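Local coordinates for protein malate oxidoreductase (Thermotoga maritima, PDB 1VL6) that probably catalyses the NAD-dependent oxidative decarboxylation of malate to pyruvate, at residues Val193-Asn198 with Leu214-Val219. Numbering follows the deposited sequence.
Sequences VKVVVN and LGVKNV
The carbonyl O of Asn218 receives the N-H of Val195 at 3.0 Å in a nearly straight bond. CA of Lys194 adds a CA-H...O contact to the same oxygen at 3.4 Å. One residue on, CA of Val219 makes the matching contact to Val195 O, and Val195 is bonded through its backbone to both Asn218 and Val220, the pattern of parallel strands 194-198 and 218-223. Lys194 and Asn218 lie side by side on one face of the sheet, the amide ND2 of Asn218 3.7 Å from CG of Lys194. The extended lysine chain then leaves the asparagine behind and delivers NZ to the carbonyl oxygens of Ala260 and Glu262. On the other face, Val195 CG2, set beside its own backbone N by chi1 of -177°, meets Val216 CG1 at 3.7 Å, the two side chains crossing at about a right angle. Val197 CG2 approaches Val219 CG1 more loosely, at 4.1 Å. Leu211 of helix 202-214 touches Val195, Val197 and Val216, and Phe179 of helix 166-186 touches Val195 and Val216. Helix 202-214 ends in a Schellman motif at Gly215, and strand 218-223 then completes the beta-alpha-beta unit, consistent with the Rossmann-type NAD-binding domain of malic enzymes.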
ATOM      1  N   VAL A 193      49.883  -9.870  -6.781  1.00 63.13           N
ATOM      2  CA  VAL A 193      49.301  -9.393  -8.036  1.00 63.06           C
ATOM      3  C   VAL A 193      49.452  -7.901  -8.286  1.00 62.04           C
ATOM      4  O   VAL A 193      49.401  -7.108  -7.334  1.00 61.25           O
ATOM      5  CB  VAL A 193      47.784  -9.726  -8.169  1.00 61.28           C
ATOM      6  CG1 VAL A 193      47.622 -11.181  -8.347  1.00 65.89           C
ATOM      7  CG2 VAL A 193      47.015  -9.244  -6.975  1.00 66.83           C
ATOM      8  N   LYS A 194      49.597  -7.546  -9.574  1.00 60.85           N
ATOM      9  CA  LYS A 194      49.596  -6.166 -10.019  1.00 62.18           C
ATOM     10  C   LYS A 194      48.192  -5.827 -10.506  1.00 63.94           C
ATOM     11  O   LYS A 194      47.692  -6.477 -11.442  1.00 66.15           O
ATOM     12  CB  LYS A 194      50.574  -6.005 -11.158  1.00 61.29           C
ATOM     13  CG  LYS A 194      50.666  -4.624 -11.802  1.00 62.37           C
ATOM     14  CD  LYS A 194      51.570  -4.607 -13.071  1.00 65.31           C
ATOM     15  CE  LYS A 194      52.206  -3.221 -13.305  1.00 75.18           C
ATOM     16  NZ  LYS A 194      52.600  -2.976 -14.732  1.00 71.03           N
ATOM     17  N   VAL A 195      47.575  -4.824  -9.881  1.00 61.61           N
ATOM     18  CA  VAL A 195      46.240  -4.435 -10.191  1.00 62.05           C
ATOM     19  C   VAL A 195      46.205  -3.008 -10.673  1.00 62.81           C
ATOM     20  O   VAL A 195      46.622  -2.114  -9.948  1.00 63.88           O
ATOM     21  CB  VAL A 195      45.379  -4.479  -8.957  1.00 66.90           C
ATOM     22  CG1 VAL A 195      43.900  -4.133  -9.334  1.00 70.75           C
ATOM     23  CG2 VAL A 195      45.486  -5.841  -8.274  1.00 66.08           C
ATOM     24  N   VAL A 196      45.702  -2.787 -11.894  1.00 63.76           N
ATOM     25  CA  VAL A 196      45.633  -1.461 -12.458  1.00 63.01           C
ATOM     26  C   VAL A 196      44.234  -0.934 -12.235  1.00 62.35           C
ATOM     27  O   VAL A 196      43.294  -1.546 -12.701  1.00 64.84           O
ATOM     28  CB  VAL A 196      45.924  -1.461 -13.950  1.00 62.58           C
ATOM     29  CG1 VAL A 196      45.624  -0.090 -14.530  1.00 69.90           C
ATOM     30  CG2 VAL A 196      47.358  -1.764 -14.208  1.00 63.67           C
ATOM     31  N   VAL A 197      44.095   0.206 -11.554  1.00 61.35           N
ATOM     32  CA  VAL A 197      42.822   0.873 -11.436  1.00 60.58           C
ATOM     33  C   VAL A 197      42.819   2.135 -12.288  1.00 61.36           C
ATOM     34  O   VAL A 197      43.624   3.029 -12.057  1.00 60.42           O
ATOM     35  CB  VAL A 197      42.549   1.264 -10.007  1.00 61.45           C
ATOM     36  CG1 VAL A 197      41.148   1.963  -9.887  1.00 63.78           C
ATOM     37  CG2 VAL A 197      42.627   0.063  -9.115  1.00 58.51           C
ATOM     38  N   ASN A 198      41.894   2.232 -13.241  1.00 61.51           N
ATOM     39  CA  ASN A 198      41.830   3.392 -14.113  1.00 62.27           C
ATOM     40  C   ASN A 198      40.575   4.205 -13.877  1.00 64.08           C
ATOM     41  O   ASN A 198      39.465   3.687 -13.996  1.00 64.18           O
ATOM     42  CB  ASN A 198      41.836   2.966 -15.566  1.00 63.28           C
ATOM     43  CG  ASN A 198      41.952   4.159 -16.534  1.00 66.77           C
ATOM     44  OD1 ASN A 198      43.016   4.716 -16.678  1.00 64.31           O
ATOM     45  ND2 ASN A 198      40.846   4.536 -17.205  1.00 57.12           N
ATOM     46  N   LEU A 214      42.733  -4.757   1.777  1.00 62.62           N
ATOM     47  CA  LEU A 214      42.541  -6.186   1.620  1.00 62.96           C
ATOM     48  C   LEU A 214      43.860  -6.954   1.527  1.00 62.45           C
ATOM     49  O   LEU A 214      43.918  -8.120   1.912  1.00 63.11           O
ATOM     50  CB  LEU A 214      41.613  -6.520   0.452  1.00 64.28           C
ATOM     51  CG  LEU A 214      40.115  -6.295   0.747  1.00 63.81           C
ATOM     52  CD1 LEU A 214      39.309  -6.454  -0.510  1.00 65.04           C
ATOM     53  CD2 LEU A 214      39.620  -7.236   1.818  1.00 59.37           C
ATOM     54  N   GLY A 215      44.921  -6.284   1.099  1.00 62.05           N
ATOM     55  CA  GLY A 215      46.244  -6.876   1.085  1.00 61.92           C
ATOM     56  C   GLY A 215      47.047  -6.746  -0.192  1.00 63.67           C
ATOM     57  O   GLY A 215      48.188  -7.236  -0.255  1.00 65.62           O
ATOM     58  N   VAL A 216      46.464  -6.112  -1.209  1.00 62.44           N
ATOM     59  CA  VAL A 216      47.133  -5.928  -2.461  1.00 61.81           C
ATOM     60  C   VAL A 216      48.291  -4.959  -2.232  1.00 61.89           C
ATOM     61  O   VAL A 216      48.130  -3.996  -1.514  1.00 63.28           O
ATOM     62  CB  VAL A 216      46.138  -5.392  -3.521  1.00 61.42           C
ATOM     63  CG1 VAL A 216      46.802  -5.189  -4.831  1.00 65.26           C
ATOM     64  CG2 VAL A 216      45.000  -6.335  -3.691  1.00 63.90           C
ATOM     65  N   LYS A 217      49.444  -5.226  -2.829  1.00 62.17           N
ATOM     66  CA  LYS A 217      50.598  -4.404  -2.602  1.00 63.43           C
ATOM     67  C   LYS A 217      50.933  -3.626  -3.835  1.00 64.28           C
ATOM     68  O   LYS A 217      51.256  -2.464  -3.740  1.00 69.76           O
ATOM     69  CB  LYS A 217      51.769  -5.227  -2.002  1.00 65.34           C
ATOM     70  CG  LYS A 217      51.393  -5.789  -0.571  1.00 68.54           C
ATOM     71  CD  LYS A 217      52.494  -5.787   0.480  1.00 75.82           C
ATOM     72  CE  LYS A 217      51.935  -6.102   1.898  1.00 78.63           C
ATOM     73  NZ  LYS A 217      50.753  -5.233   2.372  1.00 76.65           N
ATOM     74  N   ASN A 218      50.806  -4.212  -5.004  1.00 64.00           N
ATOM     75  CA  ASN A 218      51.063  -3.491  -6.221  1.00 63.57           C
ATOM     76  C   ASN A 218      49.797  -2.957  -6.913  1.00 63.07           C
ATOM     77  O   ASN A 218      49.334  -3.488  -7.905  1.00 64.02           O
ATOM     78  CB  ASN A 218      51.875  -4.360  -7.159  1.00 61.96           C
ATOM     79  CG  ASN A 218      52.474  -3.554  -8.263  1.00 65.76           C
ATOM     80  OD1 ASN A 218      52.276  -2.328  -8.319  1.00 63.34           O
ATOM     81  ND2 ASN A 218      53.213  -4.213  -9.146  1.00 67.23           N
ATOM     82  N   VAL A 219      49.259  -1.881  -6.382  1.00 61.70           N
ATOM     83  CA  VAL A 219      48.141  -1.200  -7.025  1.00 60.33           C
ATOM     84  C   VAL A 219      48.703  -0.053  -7.838  1.00 59.44           C
ATOM     85  O   VAL A 219      49.503   0.726  -7.342  1.00 56.64           O
ATOM     86  CB  VAL A 219      47.163  -0.614  -6.026  1.00 58.46           C
ATOM     87  CG1 VAL A 219      46.018   0.081  -6.743  1.00 66.34           C
ATOM     88  CG2 VAL A 219      46.619  -1.699  -5.085  1.00 64.83           C
TER